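Local coordinates for Mlr7391 protein (Mesorhizobium loti, PDB 3HK4) that is of unproven function but belongs to the SnoaL-like family of NTF2-like proteins and may act as a polyketide cyclase, at residues A[20-25]-A[122-127]; A[30-35]-A[42-47]; A[48-53]-A[67-72]; A[103-108]-A[114-119]. All coordinates share one frame; numbering follows the deposited sequence.

Contact 1: residues A[20-25]-A[122-127]; sequences MTIAEI and YTVKNG
Ile22 and Ile25, one turn apart at the start of helix 22-34, close on Val124 near the end of strand 114-125 in a purely apolar contact. CD1 of Ile22 lies 3.6 Å from CG1 of Val124, the two side chains sliding past one another in opposite directions. Ile25 instead meets the valine tip to tip, with Ile25 CD1 3.9 Å from the same Val124 CG1. That methyl is therefore shared by both isoleucines; it stands anti to the valine's own backbone N (chi1 178°), which swings it out to the helix. Beyond the strand's end, Gly127 brings its CA to 3.9 Å from Ile25 CD1.

The helix start behind the isoleucines is capped, which probably helps to set their positions. Thr21 is the N-cap and forms a capping box with Glu24: Glu24 N donates to Thr21 OG1 over 3.2 Å, while Thr21 N reaches Glu24 OE1 at 3.0 Å from above the carboxylate plane. The box ties off backbone N-H groups that the first turn cannot satisfy by itself.

Val124 also packs on Phe97 of the adjacent strand 96-107, and the helix start lies between the sheet and helix 38-45.

Contact 2: residues A[30-35]-A[42-47]; sequences TELLKQ and AEKYNA
Leu32 of helix 22-34 reaches across to Tyr45 and Lys44 in the last turn of helix 38-45, and a single methyl group, Leu32 CD1, makes the approach to both. The tyrosine is the side chain that gathers the neighbours. From CB, its chi1 of -71° sends the ring back toward the first helix. One face of that ring is overlaid by its own chain neighbour, with Lys44 CG 3.8 Å above the plane and over the centre. Along one edge, near the ring plane, Leu32 CD1 stands 4.3 Å from Tyr45 CE2. At the opposite edge Gly127 O lies near the plane beside CD1, and over the face turned from Lys44, Ile25 CG2 stands 3.9 Å from Tyr45 CE1. The ring is thus approached on both faces and along two edges before its hydroxyl is reached at the tip.

Lys44, fully extended, passes over the ring face. Its CD comes 4.5 Å from Leu32 CD1, a loose approach. Leu32 and Leu33 also touch Ala41, extending the packing of the two helices.

Between the two segments themselves there is no hydrogen bond, just thin apolar packing. The polar ends converge instead on one carboxylate oxygen, OD2 of Asp28, one turn before Leu32: Tyr45 OH is hydrogen-bonded to it and Lys44 NZ forms a salt bridge. Such a double grip would be expected to stabilise Asp28 in its charged form and hold the two helices together beside the leucine.

Contact 3: residues A[48-53]-A[67-72]; sequences DDIASY and EALRQK
Ile50 and Ser52 of strand 50-53 meet Leu69 and Lys72 of helix 66-78 through branched and flexible side chains, while the flat groups stand to the outside. The Tyr53 ring makes a cation-pi interaction with Arg133; in one of two deposited conformers Glu67 approaches the edge of the Arg70 guanidinium in plane and makes a salt bridge through OE2 to Arg70 NH1, a detail that depends on that copy. This is helix-on-sheet packing of the NTF2-like alpha+beta fold, with the segment axes 9.1 Å apart at closest approach and inclined at 37°.

Leu69 forks over the strand. Its CD2 is 3.9 Å from Ile50 CD1, the two side chains crossing at about a right angle, and its CD1 sits 3.6 Å from Ser52 OG. CG anti to the backbone N (chi1 -165°) aims the branch point at the strand, and chi2 then sets CD1 by Ser52 and CD2 by Ile50. Ala68, Gln71 and Lys72 also pack against the second subunit, Lys72 on its Trp75.

A methionine in place of Lys72 would probably leave Ser52 OG without its ammonium donor. Ser52 OG is also hydrogen-bonded to Glu132 OE2, and the Lys72 chain bends at chi3 (107°) to bring NZ within 3.0 Å of Ser52 OG.

Contact 4: residues A[103-108]-A[114-119]; sequences FDVTPK and VTMDEV
Phe103, Asp104 and Val105 pair with Met116, Thr115 and Val114 as neighbouring antiparallel strands of a beta hairpin. The backbone bonds come in two reciprocal sets. Phe103 and Met116 form one hydrogen-bonded pair, with Met116 N donating to Phe103 O at 2.7 Å; Val105 and Val114 form the other, with Val105 N to Val114 O and Val114 N to Val105 O both 2.8 Å. Between them Asp104 and Thr115 are a non-hydrogen-bonded pair, where Asp104 CA makes a CA-H...O contact of 3.2 Å to Val114 O.

The apolar contacts share the face of Phe103, Val105, Val114 and Met116. Phe103 takes a chi1 of 57°, placing its ring over Met116, a selenomethionine, whose CB gives a CH-pi contact 3.6 Å from the Phe103 ring centroid. Met116 CG also approaches Val105 CG1 at 3.6 Å; both distances belong to one of the two conformers deposited for Met116. Val114 CG2 lies alongside Val105 CG1 at 3.8 Å. A serine instead of Phe103 would probably uncover the start of the Met116 side chain and leave that chain freer to turn.

Polar side chains meet on the reverse face. Thr115 OG1 is the donor to Asp104 OD1, but the separation is too short to be trusted; Asp104 OD2 forms a salt bridge with Arg113.

Outward from the hairpin, strand 80-93 flanks strand 96-107, with His83 touching Asp104 and His80 touching Val105, while Trp76 of helix 66-78 packs on Phe103 and Val105.

Along the chain, contacts 2, 3 and 4 follow in series, all nested within the long loop that contact 1 closes by bringing the N-terminal helix to the end of strand 114-125. Contacts 1 and 2 share helix 22-34 and touch through Tyr45, their centres 12 Å apart. Contact 2 passes to contact 3, 13 Å away between centres, where Asn46 ND2 packs on Leu69 CD2. Contacts 1 and 4 use opposite ends of strand 114-125, with centres 27 Å apart on opposite sides of the chain's centre. In the one mixed sheet of this NTF2-like domain, contacts 1 and 3 lay helices on the strands, while contact 4 pairs two of the strands themselves.

Contact 1: residues A[20-25]-A[122-127]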
loop_
_atom_site.group_PDB
_atom_site.type_symbol
_atom_site.label_atom_id
_atom_site.label_comp_id
_atom_site.label_asym_id
_atom_site.label_seq_id
_atom_site.Cartn_x
_atom_site.Cartn_y
_atom_site.Cartn_z
HETATM N N MSE A 20 -19.456 24.685 -1.940
HETATM C CA MSE A 20 -18.590 24.867 -3.097
HETATM C C MSE A 20 -19.236 24.091 -4.232
HETATM O O MSE A 20 -19.728 22.971 -4.033
HETATM C CB MSE A 20 -17.169 24.347 -2.872
HETATM C CG MSE A 20 -16.374 24.992 -1.749
HETATM SE SE MSE A 20 -14.546 24.194 -1.657
HETATM C CE MSE A 20 -13.534 25.054 -3.263
ATOM N N THR A 21 -19.239 24.664 -5.426
ATOM C CA THR A 21 -19.782 23.948 -6.554
ATOM C C THR A 21 -18.767 22.873 -6.885
ATOM O O THR A 21 -17.642 22.899 -6.385
ATOM C CB THR A 21 -20.013 24.876 -7.731
ATOM O OG1 THR A 21 -18.764 25.472 -8.152
ATOM C CG2 THR A 21 -21.059 25.976 -7.336
ATOM N N ILE A 22 -19.163 21.918 -7.723
ATOM C CA ILE A 22 -18.235 20.893 -8.208
ATOM C C ILE A 22 -17.128 21.549 -9.003
ATOM O O ILE A 22 -15.977 21.172 -8.888
ATOM C CB ILE A 22 -18.949 19.875 -9.107
ATOM C CG1 ILE A 22 -20.100 19.208 -8.328
ATOM C CG2 ILE A 22 -17.959 18.786 -9.660
ATOM C CD1 ILE A 22 -19.666 18.525 -7.022
ATOM N N ALA A 23 -17.469 22.542 -9.824
ATOM C CA ALA A 23 -16.465 23.228 -10.621
ATOM C C ALA A 23 -15.340 23.863 -9.730
ATOM O O ALA A 23 -14.146 23.807 -10.048
ATOM C CB ALA A 23 -17.141 24.273 -11.479
ATOM N N GLU A 24 -15.743 24.469 -8.631
ATOM C CA GLU A 24 -14.828 25.115 -7.675
ATOM C C GLU A 24 -13.862 24.139 -6.986
ATOM O O GLU A 24 -12.654 24.371 -6.938
ATOM C CB GLU A 24 -15.652 25.866 -6.613
ATOM C CG GLU A 24 -16.252 27.161 -7.173
ATOM C CD GLU A 24 -17.259 27.875 -6.230
ATOM O OE1 GLU A 24 -17.800 27.239 -5.302
ATOM O OE2 GLU A 24 -17.509 29.087 -6.447
ATOM N N ILE A 25 -14.433 23.086 -6.416
ATOM C CA ILE A 25 -13.706 21.991 -5.813
ATOM C C ILE A 25 -12.760 21.388 -6.823
ATOM O O ILE A 25 -11.577 21.203 -6.559
ATOM C CB ILE A 25 -14.679 20.897 -5.350
ATOM C CG1 ILE A 25 -15.493 21.379 -4.184
ATOM C CG2 ILE A 25 -13.945 19.606 -4.964
ATOM C CD1 ILE A 25 -16.586 20.398 -3.790
ATOM N N TYR A 122 -13.190 11.381 -10.178
ATOM C CA TYR A 122 -13.406 11.732 -8.796
ATOM C C TYR A 122 -14.868 12.003 -8.586
ATOM O O TYR A 122 -15.405 12.762 -9.317
ATOM C CB TYR A 122 -12.584 12.954 -8.417
ATOM C CG TYR A 122 -11.086 12.699 -8.582
ATOM C CD1 TYR A 122 -10.449 12.936 -9.771
ATOM C CD2 TYR A 122 -10.333 12.211 -7.519
ATOM C CE1 TYR A 122 -9.086 12.667 -9.932
ATOM C CE2 TYR A 122 -8.975 11.926 -7.668
ATOM C CZ TYR A 122 -8.367 12.158 -8.872
ATOM O OH TYR A 122 -7.016 11.925 -9.017
ATOM N N THR A 123 -15.480 11.330 -7.631
ATOM C CA THR A 123 -16.892 11.554 -7.269
ATOM C C THR A 123 -16.994 12.401 -5.988
ATOM O O THR A 123 -16.343 12.099 -4.980
ATOM C CB THR A 123 -17.575 10.261 -6.993
ATOM O OG1 THR A 123 -17.462 9.440 -8.149
ATOM C CG2 THR A 123 -19.041 10.478 -6.644
ATOM N N VAL A 124 -17.850 13.422 -6.028
ATOM C CA VAL A 124 -18.008 14.369 -4.909
ATOM C C VAL A 124 -19.389 14.264 -4.320
ATOM O O VAL A 124 -20.375 14.261 -5.050
ATOM C CB VAL A 124 -17.787 15.777 -5.396
ATOM C CG1 VAL A 124 -17.975 16.812 -4.296
ATOM C CG2 VAL A 124 -16.331 15.881 -5.991
ATOM N N LYS A 125 -19.455 14.176 -3.003
ATOM C CA LYS A 125 -20.713 14.085 -2.306
ATOM C C LYS A 125 -20.550 14.981 -1.082
ATOM O O LYS A 125 -19.607 14.837 -0.333
ATOM C CB LYS A 125 -21.012 12.621 -1.957
ATOM C CG LYS A 125 -22.299 12.372 -1.209
ATOM C CD LYS A 125 -22.345 10.942 -0.576
ATOM N N ASN A 126 -21.408 15.979 -0.942
ATOM C CA ASN A 126 -21.371 16.892 0.220
ATOM C C ASN A 126 -20.028 17.555 0.399
ATOM O O ASN A 126 -19.529 17.650 1.483
ATOM C CB ASN A 126 -21.784 16.169 1.500
ATOM C CG ASN A 126 -23.208 15.665 1.455
ATOM O OD1 ASN A 126 -24.094 16.317 0.909
ATOM N ND2 ASN A 126 -23.439 14.491 2.042
ATOM N N GLY A 127 -19.418 17.953 -0.711
ATOM C CA GLY A 127 -18.178 18.698 -0.678
ATOM C C GLY A 127 -16.902 17.918 -0.515
ATOM O O GLY A 127 -15.850 18.511 -0.433
#

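Contact 2: residues A[30-35]-A[42-47]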
loop_
_atom_site.group_PDB
_atom_site.type_symbol
_atom_site.label_atom_id
_atom_site.label_comp_id
_atom_site.label_asym_id
_atom_site.label_seq_id
_atom_site.Cartn_x
_atom_site.Cartn_y
_atom_site.Cartn_z
ATOM N N THR A 30 -7.395 20.354 -8.501
ATOM C CA THR A 30 -6.489 20.222 -9.663
ATOM C C THR A 30 -5.275 21.115 -9.512
ATOM O O THR A 30 -4.158 20.689 -9.773
ATOM C CB THR A 30 -7.235 20.519 -10.979
ATOM O OG1 THR A 30 -8.343 19.618 -11.052
ATOM C CG2 THR A 30 -6.300 20.336 -12.208
ATOM N N GLU A 31 -5.489 22.349 -9.096
ATOM C CA GLU A 31 -4.391 23.276 -8.923
ATOM C C GLU A 31 -3.435 22.766 -7.854
ATOM O O GLU A 31 -2.224 22.856 -7.985
ATOM C CB GLU A 31 -4.927 24.678 -8.588
ATOM C CG GLU A 31 -5.582 25.370 -9.791
ATOM C CD GLU A 31 -6.259 26.719 -9.451
ATOM O OE1 GLU A 31 -6.160 27.202 -8.293
ATOM O OE2 GLU A 31 -6.911 27.292 -10.359
ATOM N N LEU A 32 -3.989 22.255 -6.759
ATOM C CA LEU A 32 -3.172 21.688 -5.730
ATOM C C LEU A 32 -2.342 20.514 -6.244
ATOM O O LEU A 32 -1.111 20.428 -5.976
ATOM C CB LEU A 32 -4.057 21.304 -4.504
ATOM C CG LEU A 32 -4.575 22.436 -3.656
ATOM C CD1 LEU A 32 -5.686 21.915 -2.656
ATOM C CD2 LEU A 32 -3.462 23.085 -2.893
ATOM N N LEU A 33 -2.945 19.634 -7.024
ATOM C CA LEU A 33 -2.151 18.504 -7.598
ATOM C C LEU A 33 -1.076 19.027 -8.530
ATOM O O LEU A 33 0.098 18.589 -8.425
ATOM C CB LEU A 33 -3.002 17.480 -8.342
ATOM C CG LEU A 33 -4.092 16.738 -7.551
ATOM C CD1 LEU A 33 -4.674 15.591 -8.413
ATOM C CD2 LEU A 33 -3.651 16.244 -6.211
ATOM N N LYS A 34 -1.427 19.960 -9.422
ATOM C CA LYS A 34 -0.417 20.546 -10.316
ATOM C C LYS A 34 0.768 21.156 -9.564
ATOM O O LYS A 34 1.908 21.076 -10.019
ATOM C CB LYS A 34 -1.005 21.637 -11.194
ATOM C CG LYS A 34 -1.944 21.143 -12.259
ATOM C CD LYS A 34 -2.397 22.329 -13.071
ATOM C CE LYS A 34 -3.308 21.919 -14.167
ATOM N NZ LYS A 34 -3.725 23.095 -14.923
ATOM N N GLN A 35 0.477 21.803 -8.437
ATOM C CA GLN A 35 1.492 22.449 -7.583
ATOM C C GLN A 35 2.318 21.466 -6.760
ATOM O O GLN A 35 3.269 21.859 -6.089
ATOM C CB GLN A 35 0.820 23.449 -6.667
ATOM C CG GLN A 35 0.283 24.688 -7.415
ATOM C CD GLN A 35 -0.758 25.474 -6.624
ATOM O OE1 GLN A 35 -0.875 25.319 -5.400
ATOM N NE2 GLN A 35 -1.541 26.299 -7.330
ATOM N N ALA A 42 -5.576 15.910 -0.733
ATOM C CA ALA A 42 -6.171 14.759 -0.125
ATOM C C ALA A 42 -6.775 15.107 1.263
ATOM O O ALA A 42 -7.916 14.756 1.562
ATOM C CB ALA A 42 -5.116 13.652 0.006
ATOM N N GLU A 43 -6.015 15.777 2.105
ATOM C CA GLU A 43 -6.515 16.147 3.436
ATOM C C GLU A 43 -7.675 17.119 3.342
ATOM O O GLU A 43 -8.626 17.072 4.136
ATOM C CB GLU A 43 -5.361 16.713 4.272
ATOM C CG GLU A 43 -5.671 16.988 5.720
ATOM C CD GLU A 43 -6.469 18.247 5.982
ATOM O OE1 GLU A 43 -6.220 19.275 5.321
ATOM O OE2 GLU A 43 -7.325 18.230 6.900
ATOM N N LYS A 44 -7.604 18.049 2.419
ATOM C CA LYS A 44 -8.706 19.022 2.292
ATOM C C LYS A 44 -10.008 18.433 1.761
ATOM O O LYS A 44 -11.108 18.768 2.222
ATOM C CB LYS A 44 -8.282 20.199 1.372
ATOM C CG LYS A 44 -9.274 21.398 1.323
ATOM C CD LYS A 44 -8.719 22.545 0.540
ATOM C CE LYS A 44 -9.685 23.661 0.408
ATOM N NZ LYS A 44 -8.975 24.784 -0.244
ATOM N N TYR A 45 -9.895 17.521 0.811
ATOM C CA TYR A 45 -11.082 17.101 0.100
ATOM C C TYR A 45 -11.526 15.665 0.265
ATOM O O TYR A 45 -12.670 15.385 -0.025
ATOM C CB TYR A 45 -10.880 17.390 -1.406
ATOM C CG TYR A 45 -10.919 18.875 -1.729
ATOM C CD1 TYR A 45 -12.077 19.581 -1.562
ATOM C CD2 TYR A 45 -9.808 19.551 -2.192
ATOM C CE1 TYR A 45 -12.162 20.905 -1.804
ATOM C CE2 TYR A 45 -9.874 20.905 -2.465
ATOM C CZ TYR A 45 -11.086 21.569 -2.309
ATOM O OH TYR A 45 -11.232 22.933 -2.523
ATOM N N ASN A 46 -10.665 14.760 0.710
ATOM C CA ASN A 46 -11.079 13.365 0.749
ATOM C C ASN A 46 -12.069 13.119 1.852
ATOM O O ASN A 46 -11.910 13.611 2.959
ATOM C CB ASN A 46 -9.935 12.398 0.944
ATOM C CG ASN A 46 -9.025 12.296 -0.252
ATOM O OD1 ASN A 46 -9.354 12.729 -1.376
ATOM N ND2 ASN A 46 -7.887 11.607 -0.039
ATOM N N ALA A 47 -13.095 12.346 1.552
ATOM C CA ALA A 47 -14.072 11.955 2.583
ATOM C C ALA A 47 -13.387 10.968 3.482
ATOM O O ALA A 47 -12.482 10.256 3.044
ATOM C CB ALA A 47 -15.285 11.289 1.939
#

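Contact 3: residues A[48-53]-A[67-72]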
loop_
_atom_site.group_PDB
_atom_site.type_symbol
_atom_site.label_atom_id
_atom_site.label_comp_id
_atom_site.label_asym_id
_atom_site.label_seq_id
_atom_site.Cartn_x
_atom_site.Cartn_y
_atom_site.Cartn_z
ATOM N N ASP A 48 -13.780 10.901 4.747
ATOM C CA ASP A 48 -13.148 9.970 5.689
ATOM C C ASP A 48 -13.214 8.510 5.232
ATOM O O ASP A 48 -12.357 7.690 5.564
ATOM C CB ASP A 48 -13.849 10.053 7.037
ATOM C CG ASP A 48 -13.558 11.352 7.785
ATOM O OD1 ASP A 48 -12.640 12.118 7.385
ATOM O OD2 ASP A 48 -14.270 11.582 8.798
ATOM N N ASP A 49 -14.275 8.193 4.491
ATOM C CA ASP A 49 -14.489 6.862 3.974
ATOM C C ASP A 49 -14.225 6.789 2.465
ATOM O O ASP A 49 -14.840 5.990 1.777
ATOM C CB ASP A 49 -15.904 6.410 4.308
ATOM C CG ASP A 49 -16.983 7.289 3.705
ATOM O OD1 ASP A 49 -16.718 8.423 3.280
ATOM O OD2 ASP A 49 -18.135 6.846 3.682
ATOM N N ILE A 50 -13.315 7.618 1.952
ATOM C CA ILE A 50 -13.008 7.584 0.550
ATOM C C ILE A 50 -12.604 6.160 0.048
ATOM O O ILE A 50 -11.783 5.498 0.661
ATOM C CB ILE A 50 -11.894 8.604 0.200
ATOM C CG1 ILE A 50 -11.681 8.638 -1.301
ATOM C CG2 ILE A 50 -10.583 8.324 1.048
ATOM C CD1 ILE A 50 -10.889 9.825 -1.887
ATOM N N ALA A 51 -13.184 5.730 -1.089
ATOM C CA ALA A 51 -12.845 4.468 -1.766
ATOM C C ALA A 51 -11.953 4.790 -2.962
ATOM O O ALA A 51 -12.244 5.695 -3.704
ATOM C CB ALA A 51 -14.125 3.787 -2.243
ATOM N N SER A 52 -10.842 4.078 -3.117
ATOM C CA SER A 52 -9.899 4.327 -4.192
ATOM C C SER A 52 -9.741 3.039 -4.967
ATOM O O SER A 52 -9.426 1.998 -4.386
ATOM C CB SER A 52 -8.567 4.754 -3.615
ATOM O OG SER A 52 -7.617 5.083 -4.659
ATOM N N TYR A 53 -9.897 3.114 -6.281
ATOM C CA TYR A 53 -9.877 1.956 -7.153
ATOM C C TYR A 53 -8.841 2.085 -8.271
ATOM O O TYR A 53 -8.992 2.911 -9.148
ATOM C CB TYR A 53 -11.270 1.794 -7.824
ATOM C CG TYR A 53 -12.391 1.515 -6.885
ATOM C CD1 TYR A 53 -12.677 0.223 -6.493
ATOM C CD2 TYR A 53 -13.194 2.542 -6.389
ATOM C CE1 TYR A 53 -13.725 -0.041 -5.646
ATOM C CE2 TYR A 53 -14.207 2.287 -5.554
ATOM C CZ TYR A 53 -14.459 1.001 -5.158
ATOM O OH TYR A 53 -15.482 0.756 -4.303
ATOM N N GLU A 67 -7.287 7.720 5.877
ATOM C CA GLU A 67 -5.970 7.464 6.429
ATOM C C GLU A 67 -5.304 6.344 5.661
ATOM O O GLU A 67 -4.107 6.421 5.379
ATOM C CB GLU A 67 -6.065 7.116 7.913
ATOM C CG GLU A 67 -4.720 7.030 8.593
ATOM C CD GLU A 67 -4.019 8.366 8.760
ATOM O OE1 GLU A 67 -4.631 9.435 8.548
ATOM O OE2 GLU A 67 -2.829 8.343 9.150
ATOM N N ALA A 68 -6.079 5.335 5.267
ATOM C CA ALA A 68 -5.552 4.218 4.438
ATOM C C ALA A 68 -4.976 4.802 3.169
ATOM O O ALA A 68 -3.898 4.423 2.748
ATOM C CB ALA A 68 -6.642 3.247 4.060
ATOM N N LEU A 69 -5.664 5.763 2.567
ATOM C CA LEU A 69 -5.153 6.333 1.288
ATOM C C LEU A 69 -3.898 7.127 1.487
ATOM O O LEU A 69 -3.056 7.211 0.606
ATOM C CB LEU A 69 -6.230 7.146 0.579
ATOM C CG LEU A 69 -6.078 7.541 -0.892
ATOM C CD1 LEU A 69 -5.927 6.297 -1.768
ATOM C CD2 LEU A 69 -7.294 8.422 -1.345
ATOM N N ARG A 70 -3.777 7.801 2.623
ATOM C CA ARG A 70 -2.583 8.537 2.953
ATOM C C ARG A 70 -1.395 7.558 3.046
ATOM O O ARG A 70 -0.261 7.845 2.613
ATOM C CB ARG A 70 -2.842 9.281 4.283
ATOM C CG ARG A 70 -1.766 10.136 4.722
ATOM C CD ARG A 70 -2.118 10.741 6.063
ATOM N NE ARG A 70 -0.891 11.275 6.638
ATOM C CZ ARG A 70 -0.680 11.535 7.926
ATOM N NH1 ARG A 70 -1.602 11.264 8.835
ATOM N NH2 ARG A 70 0.494 12.045 8.304
ATOM N N GLN A 71 -1.654 6.387 3.626
ATOM C CA GLN A 71 -0.601 5.380 3.750
ATOM C C GLN A 71 -0.222 4.823 2.409
ATOM O O GLN A 71 0.946 4.663 2.102
ATOM C CB GLN A 71 -1.071 4.284 4.695
ATOM C CG GLN A 71 -1.167 4.766 6.137
ATOM C CD GLN A 71 -2.148 4.015 7.024
ATOM O OE1 GLN A 71 -2.833 3.100 6.582
ATOM N NE2 GLN A 71 -2.189 4.394 8.342
ATOM N N LYS A 72 -1.205 4.487 1.596
ATOM C CA LYS A 72 -0.947 3.995 0.254
ATOM C C LYS A 72 -0.154 5.047 -0.508
ATOM O O LYS A 72 0.808 4.749 -1.245
ATOM C CB LYS A 72 -2.285 3.765 -0.466
ATOM C CG LYS A 72 -2.117 3.310 -1.939
ATOM C CD LYS A 72 -3.422 2.870 -2.623
ATOM C CE LYS A 72 -3.932 3.905 -3.678
ATOM N NZ LYS A 72 -5.109 3.468 -4.591
#

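Contact 4: residues A[103-108]-A[114-119]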
loop_
_atom_site.group_PDB
_atom_site.type_symbol
_atom_site.label_atom_id
_atom_site.label_comp_id
_atom_site.label_asym_id
_atom_site.label_seq_id
_atom_site.Cartn_x
_atom_site.Cartn_y
_atom_site.Cartn_z
ATOM N N PHE A 103 2.924 11.224 -16.807
ATOM C CA PHE A 103 4.196 11.465 -16.113
ATOM C C PHE A 103 5.170 10.312 -16.268
ATOM O O PHE A 103 4.759 9.158 -16.397
ATOM C CB PHE A 103 3.944 11.701 -14.618
ATOM C CG PHE A 103 3.210 10.570 -13.938
ATOM C CD1 PHE A 103 1.805 10.513 -13.943
ATOM C CD2 PHE A 103 3.905 9.554 -13.288
ATOM C CE1 PHE A 103 1.107 9.447 -13.300
ATOM C CE2 PHE A 103 3.214 8.489 -12.652
ATOM C CZ PHE A 103 1.815 8.449 -12.650
ATOM N N ASP A 104 6.464 10.638 -16.286
ATOM C CA ASP A 104 7.507 9.628 -16.292
ATOM C C ASP A 104 7.799 9.329 -14.844
ATOM O O ASP A 104 7.805 10.222 -14.010
ATOM C CB ASP A 104 8.797 10.068 -17.023
ATOM C CG ASP A 104 8.660 10.026 -18.551
ATOM O OD1 ASP A 104 7.575 9.731 -19.091
ATOM O OD2 ASP A 104 9.660 10.292 -19.230
ATOM N N VAL A 105 8.079 8.065 -14.567
ATOM C CA VAL A 105 8.345 7.614 -13.228
ATOM C C VAL A 105 9.291 6.422 -13.271
ATOM O O VAL A 105 9.286 5.649 -14.233
ATOM C CB VAL A 105 7.003 7.177 -12.537
ATOM C CG1 VAL A 105 6.379 6.055 -13.259
ATOM C CG2 VAL A 105 7.250 6.722 -11.165
ATOM N N THR A 106 10.117 6.275 -12.252
ATOM C CA THR A 106 10.977 5.117 -12.146
ATOM C C THR A 106 10.609 4.361 -10.889
ATOM O O THR A 106 10.911 4.818 -9.763
ATOM C CB THR A 106 12.467 5.458 -12.060
ATOM O OG1 THR A 106 12.869 6.141 -13.243
ATOM C CG2 THR A 106 13.271 4.174 -11.920
ATOM N N PRO A 107 9.943 3.218 -11.057
ATOM C CA PRO A 107 9.619 2.365 -9.929
ATOM C C PRO A 107 10.876 1.736 -9.339
ATOM O O PRO A 107 11.752 1.248 -10.085
ATOM C CB PRO A 107 8.766 1.270 -10.558
ATOM C CG PRO A 107 8.282 1.820 -11.820
ATOM C CD PRO A 107 9.444 2.627 -12.309
ATOM N N LYS A 108 11.003 1.786 -8.016
ATOM C CA LYS A 108 12.113 1.104 -7.340
ATOM C C LYS A 108 12.203 -0.405 -7.652
ATOM O O LYS A 108 13.279 -0.982 -7.631
ATOM C CB LYS A 108 11.965 1.210 -5.818
ATOM C CG LYS A 108 12.584 2.372 -5.163
ATOM C CD LYS A 108 12.645 2.064 -3.644
ATOM C CE LYS A 108 13.376 3.133 -2.847
ATOM N NZ LYS A 108 12.636 4.417 -2.850
ATOM N N VAL A 114 9.472 4.639 -16.885
ATOM C CA VAL A 114 8.328 4.441 -17.766
ATOM C C VAL A 114 7.448 5.663 -17.766
ATOM O O VAL A 114 7.570 6.509 -16.888
ATOM C CB VAL A 114 7.475 3.227 -17.319
ATOM C CG1 VAL A 114 8.278 1.953 -17.472
ATOM C CG2 VAL A 114 6.958 3.414 -15.870
ATOM N N THR A 115 6.588 5.762 -18.770
ATOM C CA THR A 115 5.635 6.843 -18.812
ATOM C C THR A 115 4.306 6.265 -18.402
ATOM O O THR A 115 3.896 5.271 -18.962
ATOM C CB THR A 115 5.513 7.430 -20.221
ATOM O OG1 THR A 115 6.728 8.108 -20.529
ATOM C CG2 THR A 115 4.391 8.416 -20.281
HETATM N N MSE A 116 3.677 6.885 -17.419
HETATM C CA MSE A 116 2.368 6.509 -16.983
HETATM C C MSE A 116 1.394 7.440 -17.677
HETATM O O MSE A 116 1.696 8.609 -17.926
HETATM C CB MSE A 116 2.265 6.619 -15.474
HETATM C CG MSE A 116 3.175 5.619 -14.748
HETATM SE SE MSE A 116 2.839 3.734 -15.243
HETATM C CE MSE A 116 4.213 2.917 -14.174
ATOM N N ASP A 117 0.258 6.899 -18.088
ATOM C CA ASP A 117 -0.753 7.721 -18.735
ATOM C C ASP A 117 -2.064 7.184 -18.216
ATOM O O ASP A 117 -2.455 6.054 -18.509
ATOM C CB ASP A 117 -0.601 7.585 -20.249
ATOM C CG ASP A 117 -1.439 8.573 -21.041
ATOM O OD1 ASP A 117 -2.264 9.324 -20.492
ATOM O OD2 ASP A 117 -1.280 8.604 -22.266
ATOM N N GLU A 118 -2.699 7.966 -17.359
ATOM C CA GLU A 118 -3.939 7.534 -16.750
ATOM C C GLU A 118 -4.977 8.630 -16.584
ATOM O O GLU A 118 -4.689 9.833 -16.652
ATOM C CB GLU A 118 -3.650 6.828 -15.410
ATOM C CG GLU A 118 -2.773 7.507 -14.433
ATOM C CD GLU A 118 -2.779 6.806 -13.061
ATOM O OE1 GLU A 118 -3.070 5.578 -13.022
ATOM O OE2 GLU A 118 -2.495 7.510 -12.042
ATOM N N VAL A 119 -6.215 8.175 -16.414
ATOM C CA VAL A 119 -7.312 9.046 -16.179
ATOM C C VAL A 119 -7.802 8.695 -14.807
ATOM O O VAL A 119 -7.980 7.527 -14.460
ATOM C CB VAL A 119 -8.465 8.939 -17.242
ATOM C CG1 VAL A 119 -9.649 9.737 -16.811
ATOM C CG2 VAL A 119 -7.971 9.468 -18.635
#